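Local atomic coordinates of regulator of G-protein signaling 1 (Homo sapiens, PDB entry 2BV1), a protein that increases the GTPase activity of G protein alpha subunits, driving them into their inactive GDP-bound form and so damping G protein-coupled receptor signalling. Residues I89-F93 with R94-S98. Numbering follows the deposited sequence.
Sequences INIDF and RTRES
D92 is the N-cap of helix 93-103 in the RGS domain, and its carboxylate grips T95 twice. OD2 accepts from the backbone N of T95 at 3.0 Å, with an N-H...O angle of 162°, the donor standing well above the carboxylate plane; a weak second bond reaches it from R94 N. OD1 is met on its syn side by T95 OG1, 2.7 Å away. With D92 chi1 at 63°, CG sits between the backbone N and carbonyl carbon, which turns the carboxylate toward the amides at the helix start. Helical bonding starts at once: R96 N donates to D92 O (3.0 Å). R96 bends at chi3 back towards the incoming loop; NH2 bonds weakly to I91 O, while a water accepts from NE in the guanidinium plane and donates to I89 O. I91 CD1 packs 3.7 Å from R96 CA, and its side chain also touches V117 of helix 112-131. One turn after F93, E97 CG lies over that residue's ring, 3.7 Å from the centroid and 17° off its normal, a CH-pi contact. The D92 carboxylate thus serves the T95 amide and, weakly, that of R94; its charge probably complements the helix dipole, while R96 links loop and helix partly through water.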
# COMPACT_ATOMS: atom_id res chain seq x y z
N ILE A 89 9.06 -0.32 6.68
CA ILE A 89 8.37 0.82 6.14
C ILE A 89 8.90 2.09 6.81
O ILE A 89 9.36 2.06 7.97
CB ILE A 89 6.82 0.70 6.32
CG1 ILE A 89 6.43 0.63 7.80
CG2 ILE A 89 6.28 -0.48 5.52
CD1 ILE A 89 4.96 0.64 8.06
N ASN A 90 8.85 3.19 6.04
CA ASN A 90 9.40 4.48 6.45
C ASN A 90 8.36 5.31 7.19
O ASN A 90 7.88 6.32 6.68
CB ASN A 90 9.84 5.30 5.25
CG ASN A 90 11.17 4.92 4.70
OD1 ASN A 90 12.18 4.87 5.42
ND2 ASN A 90 11.21 4.73 3.38
N ILE A 91 7.98 4.87 8.38
CA ILE A 91 7.17 5.71 9.27
C ILE A 91 8.15 6.30 10.22
O ILE A 91 9.28 5.83 10.32
CB ILE A 91 6.06 4.94 10.01
CG1 ILE A 91 6.66 3.81 10.87
CG2 ILE A 91 5.06 4.42 9.02
CD1 ILE A 91 5.57 2.85 11.47
N ASP A 92 7.73 7.39 10.87
CA ASP A 92 8.55 8.05 11.85
C ASP A 92 8.57 7.22 13.13
O ASP A 92 7.67 6.41 13.40
CB ASP A 92 8.00 9.46 12.14
CG ASP A 92 6.60 9.38 12.74
OD1 ASP A 92 5.62 9.14 12.00
OD2 ASP A 92 6.50 9.49 13.96
N PHE A 93 9.60 7.46 13.92
CA PHE A 93 9.83 6.85 15.20
C PHE A 93 8.64 6.81 16.17
O PHE A 93 8.43 5.78 16.82
CB PHE A 93 11.03 7.54 15.86
CG PHE A 93 11.34 7.06 17.20
CD1 PHE A 93 12.01 5.87 17.37
CD2 PHE A 93 10.97 7.80 18.32
CE1 PHE A 93 12.30 5.41 18.65
CE2 PHE A 93 11.25 7.35 19.59
CZ PHE A 93 11.93 6.16 19.76
N ARG A 94 7.89 7.91 16.27
CA ARG A 94 6.78 8.01 17.24
C ARG A 94 5.60 7.17 16.79
O ARG A 94 4.97 6.51 17.60
CB ARG A 94 6.33 9.47 17.53
CG ARG A 94 7.27 10.19 18.48
CD ARG A 94 6.86 11.64 18.74
NE ARG A 94 7.91 12.37 19.45
CZ ARG A 94 8.01 13.70 19.47
NH1 ARG A 94 7.13 14.45 18.81
NH2 ARG A 94 9.03 14.26 20.10
N THR A 95 5.32 7.19 15.50
CA THR A 95 4.28 6.32 14.95
C THR A 95 4.63 4.82 15.11
O THR A 95 3.78 4.00 15.51
CB THR A 95 4.05 6.65 13.51
OG1 THR A 95 3.67 8.01 13.43
CG2 THR A 95 2.95 5.76 12.89
N ARG A 96 5.91 4.51 14.88
CA ARG A 96 6.42 3.16 15.10
C ARG A 96 6.25 2.71 16.55
O ARG A 96 5.68 1.66 16.80
CB ARG A 96 7.88 3.05 14.65
CG ARG A 96 8.37 1.63 14.40
CD ARG A 96 9.82 1.58 13.91
NE ARG A 96 10.11 2.60 12.89
CZ ARG A 96 10.90 3.68 13.08
NH1 ARG A 96 11.52 3.92 14.23
NH2 ARG A 96 11.09 4.52 12.08
N GLU A 97 6.72 3.53 17.50
CA GLU A 97 6.60 3.23 18.92
C GLU A 97 5.14 3.04 19.37
O GLU A 97 4.83 2.10 20.14
CB GLU A 97 7.28 4.31 19.79
CG GLU A 97 8.79 4.45 19.54
CD GLU A 97 9.67 3.80 20.62
OE1 GLU A 97 9.47 4.06 21.84
OE2 GLU A 97 10.59 3.05 20.21
N SER A 98 4.25 3.93 18.94
CA SER A 98 2.83 3.75 19.30
C SER A 98 2.18 2.51 18.64
O SER A 98 1.37 1.84 19.28
CB SER A 98 1.99 5.01 19.06
OG SER A 98 1.95 5.34 17.72
O HOH W 1 8.96 1.06 10.53